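Local coordinates for protein putative cellulase CEL6 (Mycobacterium tuberculosis, PDB 1UP3) that probably hydrolyses internal beta-1,4-glucosidic bonds of cellulose as a family 6 endoglucanase, at residues T74-P79 with S85-G90; I115-D120 with D145-D150; A123-L128 with Q134-L139; V155-G160 with A172-V177. All coordinates share one frame; numbering follows the deposited sequence.

Contact 1 (T74-P79 with S85-G90); sequences TLYGIP and SYASGG
The carbonyl oxygen of I78 receives a CA-H...O contact from G90, with I78 O and G90 CA 3.4 Å apart and an angle of 160° at the hydrogen. The carbonyl of G77 approaches the same carbon, its O lying 3.3 Å from G90 CA. Two successive carbonyls can crowd one alpha carbon in this way because G90 carries no side chain, and where G77 and G90 pass each other their CA atoms are only 4.0 Å apart. The peptide N-H groups nearby are engaged elsewhere: G77 N and I78 N both go to the carboxylate of E118, and G90 N to Q46. The setting is the loop that leaves strand 72-75 of the distorted, seven-stranded beta/alpha barrel of family 6, folding back on itself before helix 94-108. Beyond the glycines Y76 makes the second part of the contact: with CG anti to the backbone N (chi1 -167°), its ring extends toward A87, which meets it at the edge, near the ring plane. Y76 OH is 3.4 Å from A87 CB, and a bound glucose lies about 5 Å from this tyrosine side chain. A87 belongs to a type I turn closed by S88 N donating to S85 O at 2.9 Å. The guanidinium of R81 ties the loops further, bonding to the carbonyls of Y76, A87 and S88.

Contact 2 (I115-D120 with D145-D150); sequences IIVEPD and DTLTRD. With BGC (beta-D-glucopyranose), chain B.
Strand-to-helix packing in a distorted beta/alpha barrel is illustrated by L147, near the end of helix 130-147, set against I115 and V117 of strand 113-117. Helix and strand belong to the beta-alpha-beta unit that leads on to strand 153-158. One methyl does the touching: L147 CD1 lies 4.2 Å from V117 CG2 and equally 4.2 Å from I115 CG2, although I115 was modelled in two conformers, which makes its half of the contact less certain. The leucine side chain runs antiparallel to V117 alongside it but crosses I115 at about a right angle. In V117, chi1 of -178° leaves CG2 beside the backbone N, on the leucine side. L75 of the neighbouring strand and V104 of helix 94-108 also pack on L147.

At the far end of 115-120, the chain enters the glycan site. Glucose O4 donates a hydrogen bond to D120 OD2 at 2.7 Å, while D120 N is held by D158 OD2; D82 and N191 also bind this sugar. The chemistry is thus divided along six residues: non-directional methyl contacts at van der Waals distance seat the strand against its helix, whereas a short directional bond at the loop end engages the substrate analogue.

Contact 3 (A123-L128 with Q134-L139); sequences AMADCL and QERFDL
L128 CD1 lies over one face of the R136 guanidinium, offset toward its rim and 3.5 Å from R136 NE. In this family 6 beta/alpha fold the short helix 121-124, its 3-10 extension 125-127 and L128 fold back on the following helix 130-147. The leucine stands roughly perpendicular to the arginine chain, so that a single leucine methyl serves the NE and CZ region of the arginine. A125 supplies the other part of the first shell: its CB is 3.8 Å from F137 CE1, approached obliquely, and 4.1 Å from R136 CD. One methyl thus touches two consecutive residues of the helix.

Further out, the polar end of R136 is fixed by backbone carbonyls. A bend at chi3 (-72°) turns the guanidinium so that NH1 reaches A121 O, while NH2 bonds to P79 O and, weakly, to H80 O; a buried cation is thereby given carbonyl partners. The 3-10 turn itself is held by C127 N to M124 O at 3.1 Å and L128 N to A125 O at 3.0 Å. A disulfide from C127 to C83 anchors this turn, next to M124, which touches a bound glucose. D126 is gripped by salt bridges to R133 and R173. On the helix, R141 forms a salt bridge to D138 OD1, and Q134 NE2 donates to the same D138 OD1 at 3.1 Å and 151°, from above the carboxylate plane and 44° out of it.

Contact 4 (V155-G160 with A172-V177); sequences VYVDAG and ARLNDV
L174 and V157 lie alongside each other, their side chains pointing in opposing senses, the helix residue pushing its forked tip over the strand residue. The fork divides the work: L174 CD2 rests 3.8 Å from V157 CG1, and L174 CD1 lies 4.0 Å from A159 CB, so one leucine spans the end of the strand and the first loop residue after it. With chi1 at 177°, V157 turns CG1 away from its own N, to where L174 and V177 both reach it; V177 CG2 is 4.3 Å from V157 CG1, just where the chain leaves the helix. Strand 153-158 and helix 167-176 are the first two elements of a beta-alpha-beta unit completed by strand 184-187. L122 touches V157, L174 and V177 alike, while V140 and V144 of helix 130-147 also pack on V157.

Between V157 and A159, D158 points away from the helix. Its OD2 accepts from G160 N at 3.1 Å and 164°, the N-H coming from above the carboxylate plane, which makes an Asx turn, and OD1 bonds to S186 OG. The alternation implies a separation of duties: aliphatic groups on the helix side make a buried, purely apolar seam, and the acid between them uses its oxygens to shape the loop and join the next strand.

Contacts 2 and 4 are buried aliphatic seams between strands and helices, built on neighbouring strands of one parallel sheet, with centres about 10 Å apart. Contact 3, also buried but farther from the chain's centre, adds charge: an arginine among apolar groups. Contact 1, partly buried, relies on the backbone of two glycines and on a tyrosine edge. Helix 130-147 serves both contacts 2 and 3, and contact 3 is nested in the chain loop that contact 2 closes. Contacts 3 and 4 are joined by the D126-R173 salt bridge and by F137, whose ring packs on R173 and whose carbonyl meets V177. Methyl contacts dominate between strands and helices; polar and backbone interactions appear in the loops, including contact 2's D120 end at the glycan.

Contact 1 (T74-P79 with S85-G90)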
loop_
_atom_site.group_PDB
_atom_site.type_symbol
_atom_site.label_atom_id
_atom_site.label_comp_id
_atom_site.label_asym_id
_atom_site.label_seq_id
_atom_site.Cartn_x
_atom_site.Cartn_y
_atom_site.Cartn_z
ATOM N N THR A 74 4.699 1.247 -3.434
ATOM C CA THR A 74 4.551 0.434 -2.234
ATOM C C THR A 74 5.745 -0.483 -2.064
ATOM O O THR A 74 6.044 -1.256 -2.962
ATOM C CB THR A 74 3.280 -0.343 -2.323
ATOM O OG1 THR A 74 2.180 0.588 -2.388
ATOM C CG2 THR A 74 3.054 -1.187 -1.036
ATOM N N LEU A 75 6.450 -0.355 -0.952
ATOM C CA LEU A 75 7.599 -1.214 -0.685
ATOM C C LEU A 75 7.136 -2.427 0.097
ATOM O O LEU A 75 6.590 -2.297 1.180
ATOM C CB LEU A 75 8.687 -0.430 0.075
ATOM C CG LEU A 75 9.177 0.846 -0.619
ATOM C CD1 LEU A 75 10.306 1.479 0.192
ATOM C CD2 LEU A 75 9.650 0.606 -2.054
ATOM N N TYR A 76 7.402 -3.622 -0.420
ATOM C CA TYR A 76 6.880 -4.859 0.187
ATOM C C TYR A 76 7.958 -5.945 0.126
ATOM O O TYR A 76 7.785 -6.981 -0.527
ATOM C CB TYR A 76 5.590 -5.261 -0.554
ATOM C CG TYR A 76 4.706 -6.322 0.086
ATOM C CD1 TYR A 76 4.366 -6.226 1.427
ATOM C CD2 TYR A 76 4.174 -7.350 -0.668
ATOM C CE1 TYR A 76 3.533 -7.168 2.048
ATOM C CE2 TYR A 76 3.326 -8.304 -0.094
ATOM C CZ TYR A 76 2.989 -8.194 1.254
ATOM O OH TYR A 76 2.160 -9.150 1.836
ATOM N N GLY A 77 9.098 -5.656 0.747
ATOM C CA GLY A 77 10.268 -6.533 0.712
ATOM C C GLY A 77 10.761 -7.000 2.074
ATOM O O GLY A 77 11.841 -7.600 2.136
ATOM N N ILE A 78 10.031 -6.748 3.144
ATOM C CA ILE A 78 10.557 -7.033 4.508
ATOM C C ILE A 78 10.906 -8.508 4.668
ATOM O O ILE A 78 10.221 -9.384 4.136
ATOM C CB ILE A 78 9.535 -6.579 5.607
ATOM C CG1 ILE A 78 10.201 -6.309 6.948
ATOM C CG2 ILE A 78 8.403 -7.561 5.718
ATOM C CD1 ILE A 78 11.058 -5.061 6.952
ATOM N N PRO A 79 12.000 -8.813 5.344
ATOM C CA PRO A 79 12.297 -10.217 5.624
ATOM C C PRO A 79 11.164 -10.883 6.416
ATOM O O PRO A 79 10.524 -10.252 7.246
ATOM C CB PRO A 79 13.600 -10.153 6.439
ATOM C CG PRO A 79 14.267 -8.902 5.947
ATOM C CD PRO A 79 13.095 -7.949 5.768
ATOM N N SER A 85 3.078 -16.871 4.983
ATOM C CA SER A 85 1.716 -17.229 4.544
ATOM C C SER A 85 1.567 -16.992 3.021
ATOM O O SER A 85 2.542 -17.090 2.272
ATOM C CB SER A 85 0.691 -16.466 5.389
ATOM O OG SER A 85 -0.646 -16.843 5.089
ATOM N N TYR A 86 0.354 -16.694 2.558
ATOM C CA TYR A 86 0.043 -16.672 1.118
ATOM C C TYR A 86 0.907 -15.699 0.325
ATOM O O TYR A 86 1.251 -15.954 -0.823
ATOM C CB TYR A 86 -1.423 -16.343 0.885
ATOM C CG TYR A 86 -2.373 -17.298 1.567
ATOM C CD1 TYR A 86 -2.339 -18.652 1.271
ATOM C CD2 TYR A 86 -3.241 -16.866 2.544
ATOM C CE1 TYR A 86 -3.168 -19.515 1.887
ATOM C CE2 TYR A 86 -4.082 -17.748 3.182
ATOM C CZ TYR A 86 -4.047 -19.078 2.839
ATOM O OH TYR A 86 -4.878 -19.974 3.476
ATOM N N ALA A 87 1.320 -14.625 0.973
ATOM C CA ALA A 87 2.175 -13.637 0.323
ATOM C C ALA A 87 3.631 -13.693 0.796
ATOM O O ALA A 87 4.330 -12.679 0.801
ATOM C CB ALA A 87 1.576 -12.209 0.532
ATOM N N SER A 88 4.083 -14.890 1.171
ATOM C CA SER A 88 5.469 -15.132 1.576
ATOM C C SER A 88 6.450 -14.591 0.551
ATOM O O SER A 88 6.155 -14.531 -0.655
ATOM C CB SER A 88 5.692 -16.628 1.795
ATOM O OG SER A 88 5.672 -17.304 0.545
ATOM N N GLY A 89 7.596 -14.123 1.041
ATOM C CA GLY A 89 8.588 -13.488 0.177
ATOM C C GLY A 89 9.480 -12.555 0.977
ATOM O O GLY A 89 9.798 -12.835 2.131
ATOM N N GLY A 90 9.860 -11.444 0.361
ATOM C CA GLY A 90 10.798 -10.532 0.984
ATOM C C GLY A 90 12.245 -10.987 0.859
ATOM O O GLY A 90 12.557 -12.112 0.406
#

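Contact 2 (I115-D120 with D145-D150)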
loop_
_atom_site.group_PDB
_atom_site.type_symbol
_atom_site.label_atom_id
_atom_site.label_comp_id
_atom_site.label_asym_id
_atom_site.label_seq_id
_atom_site.Cartn_x
_atom_site.Cartn_y
_atom_site.Cartn_z
ATOM N N ILE A 115 5.335 7.150 -0.867
ATOM C CA ILE A 115 5.889 5.837 -0.555
ATOM C C ILE A 115 5.107 5.241 0.585
ATOM O O ILE A 115 5.007 5.863 1.635
ATOM C CB ILE A 115 7.376 5.894 -0.178
ATOM C CG1 ILE A 115 8.180 6.747 -1.178
ATOM C CG2 ILE A 115 7.947 4.464 -0.062
ATOM C CD1 ILE A 115 8.216 6.237 -2.593
ATOM N N ILE A 116 4.553 4.057 0.346
ATOM C CA ILE A 116 3.863 3.260 1.354
ATOM C C ILE A 116 4.877 2.193 1.828
ATOM O O ILE A 116 5.294 1.322 1.063
ATOM C CB ILE A 116 2.628 2.598 0.789
ATOM C CG1 ILE A 116 1.699 3.603 0.065
ATOM C CG2 ILE A 116 1.922 1.793 1.889
ATOM C CD1 ILE A 116 1.208 4.680 0.969
ATOM N N VAL A 117 5.305 2.294 3.076
ATOM C CA VAL A 117 6.392 1.457 3.599
ATOM C C VAL A 117 5.808 0.213 4.295
ATOM O O VAL A 117 5.217 0.286 5.381
ATOM C CB VAL A 117 7.264 2.210 4.612
ATOM C CG1 VAL A 117 8.416 1.343 5.120
ATOM C CG2 VAL A 117 7.796 3.488 4.034
ATOM N N GLU A 118 6.014 -0.922 3.637
ATOM C CA GLU A 118 5.800 -2.259 4.190
ATOM C C GLU A 118 4.423 -2.534 4.782
ATOM O O GLU A 118 4.262 -2.713 5.985
ATOM C CB GLU A 118 6.908 -2.591 5.177
ATOM C CG GLU A 118 8.284 -2.616 4.527
ATOM C CD GLU A 118 8.455 -3.686 3.457
ATOM O OE1 GLU A 118 7.722 -4.718 3.421
ATOM O OE2 GLU A 118 9.387 -3.505 2.626
ATOM N N PRO A 119 3.446 -2.664 3.903
ATOM C CA PRO A 119 2.107 -3.145 4.337
ATOM C C PRO A 119 2.246 -4.371 5.244
ATOM O O PRO A 119 2.961 -5.298 4.884
ATOM C CB PRO A 119 1.441 -3.551 3.015
ATOM C CG PRO A 119 2.006 -2.554 2.035
ATOM C CD PRO A 119 3.471 -2.417 2.457
ATOM N N ASP A 120 1.593 -4.321 6.390
ATOM C CA ASP A 120 1.464 -5.427 7.366
ATOM C C ASP A 120 2.660 -5.604 8.262
ATOM O O ASP A 120 2.545 -6.327 9.240
ATOM C CB ASP A 120 1.184 -6.795 6.736
ATOM C CG ASP A 120 0.009 -6.819 5.788
ATOM O OD1 ASP A 120 -0.924 -5.992 5.922
ATOM O OD2 ASP A 120 -0.041 -7.697 4.880
ATOM N N ASP A 145 14.275 6.573 7.854
ATOM C CA ASP A 145 15.432 7.473 7.948
ATOM C C ASP A 145 16.093 7.699 6.599
ATOM O O ASP A 145 16.631 8.786 6.356
ATOM C CB ASP A 145 16.487 6.902 8.888
ATOM C CG ASP A 145 16.108 6.979 10.368
ATOM O OD1 ASP A 145 15.129 7.666 10.753
ATOM O OD2 ASP A 145 16.840 6.413 11.217
ATOM N N THR A 146 16.077 6.699 5.730
ATOM C CA THR A 146 16.785 6.769 4.440
ATOM C C THR A 146 15.934 7.387 3.352
ATOM O O THR A 146 16.416 8.191 2.550
ATOM C CB THR A 146 17.237 5.379 4.054
ATOM O OG1 THR A 146 17.996 4.831 5.153
ATOM C CG2 THR A 146 18.209 5.405 2.883
ATOM N N LEU A 147 14.675 6.987 3.287
ATOM C CA LEU A 147 13.776 7.457 2.249
ATOM C C LEU A 147 13.439 8.940 2.378
ATOM O O LEU A 147 13.269 9.614 1.344
ATOM C CB LEU A 147 12.500 6.627 2.159
ATOM C CG LEU A 147 12.699 5.149 1.828
ATOM C CD1 LEU A 147 11.446 4.377 2.168
ATOM C CD2 LEU A 147 13.111 4.980 0.348
ATOM N N THR A 148 13.356 9.449 3.613
ATOM C CA THR A 148 13.015 10.845 3.849
ATOM C C THR A 148 14.146 11.811 3.512
ATOM O O THR A 148 13.949 13.017 3.559
ATOM C CB THR A 148 12.493 11.085 5.274
ATOM O OG1 THR A 148 13.431 10.596 6.241
ATOM C CG2 THR A 148 11.185 10.341 5.503
ATOM N N ARG A 149 15.315 11.296 3.162
ATOM C CA ARG A 149 16.362 12.144 2.609
ATOM C C ARG A 149 15.975 12.725 1.256
ATOM O O ARG A 149 16.566 13.718 0.841
ATOM C CB ARG A 149 17.687 11.392 2.509
ATOM C CG ARG A 149 18.256 10.994 3.870
ATOM C CD ARG A 149 18.484 12.139 4.850
ATOM N NE ARG A 149 19.407 11.766 5.928
ATOM C CZ ARG A 149 19.830 12.606 6.890
ATOM N NH1 ARG A 149 19.449 13.888 6.906
ATOM N NH2 ARG A 149 20.659 12.159 7.831
ATOM N N ASP A 150 15.003 12.129 0.562
ATOM C CA ASP A 150 14.353 12.791 -0.587
ATOM C C ASP A 150 13.341 13.744 -0.001
ATOM O O ASP A 150 12.295 13.294 0.466
ATOM C CB ASP A 150 13.636 11.758 -1.455
ATOM C CG ASP A 150 12.913 12.356 -2.652
ATOM O OD1 ASP A 150 12.934 13.612 -2.828
ATOM O OD2 ASP A 150 12.268 11.631 -3.459
HETATM C C2 BGC B . -3.048 -11.031 5.971
HETATM C C3 BGC B . -2.237 -10.246 4.951
HETATM C C4 BGC B . -3.081 -9.128 4.339
HETATM C C5 BGC B . -3.714 -8.306 5.482
HETATM C C6 BGC B . -4.706 -7.266 4.945
HETATM C C1 BGC B . -3.643 -10.077 7.013
HETATM O O2 BGC B . -2.262 -12.075 6.576
HETATM O O3 BGC B . -1.707 -11.088 3.939
HETATM O O4 BGC B . -2.311 -8.263 3.497
HETATM O O5 BGC B . -4.455 -9.125 6.373
HETATM O O6 BGC B . -5.215 -6.471 5.999
#

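Contact 3 (A123-L128 with Q134-L139)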
loop_
_atom_site.group_PDB
_atom_site.type_symbol
_atom_site.label_atom_id
_atom_site.label_comp_id
_atom_site.label_asym_id
_atom_site.label_seq_id
_atom_site.Cartn_x
_atom_site.Cartn_y
_atom_site.Cartn_z
ATOM N N ALA A 123 2.132 -4.441 11.908
ATOM C CA ALA A 123 0.910 -5.053 12.490
ATOM C C ALA A 123 1.080 -6.539 12.708
ATOM O O ALA A 123 0.519 -7.080 13.669
ATOM C CB ALA A 123 -0.307 -4.783 11.612
ATOM N N MET A 124 1.849 -7.199 11.831
ATOM C CA MET A 124 2.020 -8.657 11.856
ATOM C C MET A 124 3.264 -9.090 12.645
ATOM O O MET A 124 3.517 -10.278 12.785
ATOM C CB MET A 124 2.061 -9.236 10.438
ATOM C CG MET A 124 1.567 -10.681 10.373
ATOM S SD MET A 124 1.815 -11.398 8.745
ATOM C CE MET A 124 0.682 -10.502 7.910
ATOM N N ALA A 125 3.993 -8.135 13.200
ATOM C CA ALA A 125 5.307 -8.408 13.788
ATOM C C ALA A 125 5.250 -9.392 14.949
ATOM O O ALA A 125 6.250 -10.012 15.238
ATOM C CB ALA A 125 5.981 -7.140 14.186
ATOM N N ASP A 126 4.091 -9.537 15.588
ATOM C CA ASP A 126 3.990 -10.448 16.724
ATOM C C ASP A 126 4.186 -11.924 16.364
ATOM O O ASP A 126 4.442 -12.749 17.277
ATOM C CB ASP A 126 2.657 -10.290 17.441
ATOM C CG ASP A 126 2.521 -8.962 18.141
ATOM O OD1 ASP A 126 3.510 -8.435 18.699
ATOM O OD2 ASP A 126 1.389 -8.441 18.252
ATOM N N CYS A 127 4.072 -12.289 15.089
ATOM C CA CYS A 127 4.398 -13.660 14.637
ATOM C C CYS A 127 5.882 -13.992 14.813
ATOM O O CYS A 127 6.269 -15.157 14.823
ATOM C CB CYS A 127 4.018 -13.863 13.155
ATOM S SG CYS A 127 5.245 -13.231 11.973
ATOM N N LEU A 128 6.719 -12.965 14.948
ATOM C CA LEU A 128 8.158 -13.134 15.051
ATOM C C LEU A 128 8.601 -13.292 16.508
ATOM O O LEU A 128 7.920 -12.848 17.436
ATOM C CB LEU A 128 8.854 -11.909 14.460
ATOM C CG LEU A 128 8.500 -11.589 12.990
ATOM C CD1 LEU A 128 9.143 -10.274 12.559
ATOM C CD2 LEU A 128 8.956 -12.706 12.104
ATOM N N GLN A 134 12.355 -6.998 16.933
ATOM C CA GLN A 134 13.167 -5.766 17.058
ATOM C C GLN A 134 13.968 -5.497 15.802
ATOM O O GLN A 134 14.046 -4.369 15.364
ATOM C CB GLN A 134 14.086 -5.824 18.266
ATOM C CG GLN A 134 14.776 -4.461 18.596
ATOM C CD GLN A 134 13.763 -3.309 18.784
ATOM O OE1 GLN A 134 12.818 -3.423 19.583
ATOM N NE2 GLN A 134 13.944 -2.210 18.031
ATOM N N GLU A 135 14.477 -6.545 15.179
ATOM C CA GLU A 135 15.134 -6.415 13.893
ATOM C C GLU A 135 14.175 -5.760 12.888
ATOM O O GLU A 135 14.554 -4.841 12.131
ATOM C CB GLU A 135 15.565 -7.764 13.370
ATOM C CG GLU A 135 16.273 -7.642 12.044
ATOM C CD GLU A 135 16.578 -8.953 11.374
ATOM O OE1 GLU A 135 15.661 -9.800 11.153
ATOM O OE2 GLU A 135 17.747 -9.121 11.018
ATOM N N ARG A 136 12.943 -6.263 12.831
ATOM C CA ARG A 136 11.968 -5.739 11.855
ATOM C C ARG A 136 11.716 -4.253 12.120
ATOM O O ARG A 136 11.665 -3.457 11.181
ATOM C CB ARG A 136 10.651 -6.534 11.922
ATOM C CG ARG A 136 9.521 -5.936 11.071
ATOM C CD ARG A 136 8.365 -6.817 10.879
ATOM N NE ARG A 136 8.609 -7.926 9.993
ATOM C CZ ARG A 136 7.657 -8.738 9.574
ATOM N NH1 ARG A 136 6.392 -8.519 9.963
ATOM N NH2 ARG A 136 7.915 -9.762 8.818
ATOM N N PHE A 137 11.552 -3.887 13.386
ATOM C CA PHE A 137 11.309 -2.481 13.728
ATOM C C PHE A 137 12.519 -1.632 13.286
ATOM O O PHE A 137 12.348 -0.545 12.721
ATOM C CB PHE A 137 11.030 -2.283 15.216
ATOM C CG PHE A 137 9.751 -2.936 15.719
ATOM C CD1 PHE A 137 8.739 -3.291 14.868
ATOM C CD2 PHE A 137 9.589 -3.198 17.066
ATOM C CE1 PHE A 137 7.576 -3.890 15.350
ATOM C CE2 PHE A 137 8.425 -3.793 17.534
ATOM C CZ PHE A 137 7.426 -4.116 16.663
ATOM N N ASP A 138 13.734 -2.140 13.513
ATOM C CA ASP A 138 14.944 -1.461 13.039
ATOM C C ASP A 138 15.001 -1.273 11.530
ATOM O O ASP A 138 15.460 -0.221 11.063
ATOM C CB ASP A 138 16.200 -2.167 13.519
ATOM C CG ASP A 138 16.365 -2.123 15.018
ATOM O OD1 ASP A 138 15.710 -1.298 15.704
ATOM O OD2 ASP A 138 17.147 -2.910 15.584
ATOM N N LEU A 139 14.512 -2.259 10.771
ATOM C CA LEU A 139 14.473 -2.169 9.317
ATOM C C LEU A 139 13.448 -1.147 8.828
ATOM O O LEU A 139 13.723 -0.397 7.897
ATOM C CB LEU A 139 14.190 -3.554 8.721
ATOM C CG LEU A 139 15.326 -4.549 8.944
ATOM C CD1 LEU A 139 14.880 -5.917 8.426
ATOM C CD2 LEU A 139 16.622 -4.137 8.375
#

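Contact 4 (V155-G160 with A172-V177)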
loop_
_atom_site.group_PDB
_atom_site.type_symbol
_atom_site.label_atom_id
_atom_site.label_comp_id
_atom_site.label_asym_id
_atom_site.label_seq_id
_atom_site.Cartn_x
_atom_site.Cartn_y
_atom_site.Cartn_z
ATOM N N VAL A 155 6.199 10.059 2.833
ATOM C CA VAL A 155 6.421 8.679 3.310
ATOM C C VAL A 155 5.371 8.328 4.352
ATOM O O VAL A 155 5.210 9.061 5.341
ATOM C CB VAL A 155 7.846 8.497 3.872
ATOM C CG1 VAL A 155 8.042 7.048 4.390
ATOM C CG2 VAL A 155 8.886 8.845 2.812
ATOM N N TYR A 156 4.698 7.203 4.132
ATOM C CA TYR A 156 3.634 6.725 5.022
ATOM C C TYR A 156 4.000 5.309 5.443
ATOM O O TYR A 156 4.120 4.407 4.611
ATOM C CB TYR A 156 2.252 6.737 4.341
ATOM C CG TYR A 156 1.807 8.126 3.930
ATOM C CD1 TYR A 156 2.136 8.630 2.683
ATOM C CD2 TYR A 156 1.082 8.950 4.788
ATOM C CE1 TYR A 156 1.776 9.892 2.285
ATOM C CE2 TYR A 156 0.731 10.251 4.381
ATOM C CZ TYR A 156 1.088 10.709 3.149
ATOM O OH TYR A 156 0.728 11.976 2.738
ATOM N N VAL A 157 4.214 5.102 6.732
ATOM C CA VAL A 157 4.540 3.778 7.266
ATOM C C VAL A 157 3.272 2.976 7.465
ATOM O O VAL A 157 2.301 3.446 8.059
ATOM C CB VAL A 157 5.252 3.924 8.644
ATOM C CG1 VAL A 157 5.527 2.571 9.215
ATOM C CG2 VAL A 157 6.515 4.783 8.463
ATOM N N ASP A 158 3.223 1.746 6.995
ATOM C CA ASP A 158 1.948 1.062 7.116
ATOM C C ASP A 158 1.626 0.737 8.571
ATOM O O ASP A 158 2.491 0.253 9.335
ATOM C CB ASP A 158 1.908 -0.187 6.269
ATOM C CG ASP A 158 0.529 -0.784 6.251
ATOM O OD1 ASP A 158 -0.346 -0.190 5.591
ATOM O OD2 ASP A 158 0.214 -1.769 6.987
ATOM N N ALA A 159 0.335 0.866 8.926
ATOM C CA ALA A 159 -0.105 0.739 10.308
ATOM C C ALA A 159 -1.318 -0.218 10.471
ATOM O O ALA A 159 -2.055 -0.116 11.463
ATOM C CB ALA A 159 -0.447 2.116 10.850
ATOM N N GLY A 160 -1.524 -1.126 9.532
ATOM C CA GLY A 160 -2.591 -2.112 9.683
ATOM C C GLY A 160 -3.949 -1.524 9.451
ATOM O O GLY A 160 -4.155 -0.810 8.461
ATOM N N ALA A 172 2.475 3.076 19.431
ATOM C CA ALA A 172 3.751 2.772 20.068
ATOM C C ALA A 172 4.788 2.300 19.056
ATOM O O ALA A 172 5.969 2.721 19.106
ATOM C CB ALA A 172 3.589 1.741 21.157
ATOM N N ARG A 173 4.382 1.415 18.163
ATOM C CA ARG A 173 5.275 0.906 17.133
ATOM C C ARG A 173 5.654 2.013 16.162
ATOM O O ARG A 173 6.815 2.103 15.751
ATOM C CB ARG A 173 4.661 -0.288 16.426
ATOM C CG ARG A 173 4.436 -1.456 17.353
ATOM C CD ARG A 173 3.829 -2.686 16.726
ATOM N NE ARG A 173 3.445 -3.598 17.796
ATOM C CZ ARG A 173 3.156 -4.868 17.664
ATOM N NH1 ARG A 173 3.197 -5.479 16.489
ATOM N NH2 ARG A 173 2.797 -5.551 18.744
ATOM N N LEU A 174 4.693 2.829 15.741
ATOM C CA LEU A 174 5.012 3.942 14.811
ATOM C C LEU A 174 5.991 4.920 15.450
ATOM O O LEU A 174 6.908 5.410 14.790
ATOM C CB LEU A 174 3.727 4.681 14.436
ATOM C CG LEU A 174 2.815 3.907 13.480
ATOM C CD1 LEU A 174 1.450 4.583 13.421
ATOM C CD2 LEU A 174 3.393 3.861 12.072
ATOM N N ASN A 175 5.801 5.192 16.744
ATOM C CA ASN A 175 6.690 6.118 17.433
ATOM C C ASN A 175 8.091 5.534 17.495
ATOM O O ASN A 175 9.056 6.269 17.278
ATOM C CB ASN A 175 6.123 6.507 18.805
ATOM C CG ASN A 175 4.975 7.494 18.682
ATOM O OD1 ASN A 175 4.936 8.343 17.750
ATOM N ND2 ASN A 175 4.028 7.408 19.614
ATOM N N ASP A 176 8.198 4.237 17.746
ATOM C CA ASP A 176 9.487 3.552 17.764
ATOM C C ASP A 176 10.234 3.581 16.443
ATOM O O ASP A 176 11.462 3.552 16.450
ATOM C CB ASP A 176 9.331 2.096 18.154
ATOM C CG ASP A 176 10.684 1.425 18.417
ATOM O OD1 ASP A 176 11.378 1.872 19.360
ATOM O OD2 ASP A 176 11.158 0.478 17.730
ATOM N N VAL A 177 9.533 3.615 15.307
ATOM C CA VAL A 177 10.244 3.590 14.022
ATOM C C VAL A 177 10.425 4.990 13.438
ATOM O O VAL A 177 10.845 5.134 12.317
ATOM C CB VAL A 177 9.575 2.621 12.987
ATOM C CG1 VAL A 177 9.484 1.203 13.538
ATOM C CG2 VAL A 177 8.202 3.180 12.562
#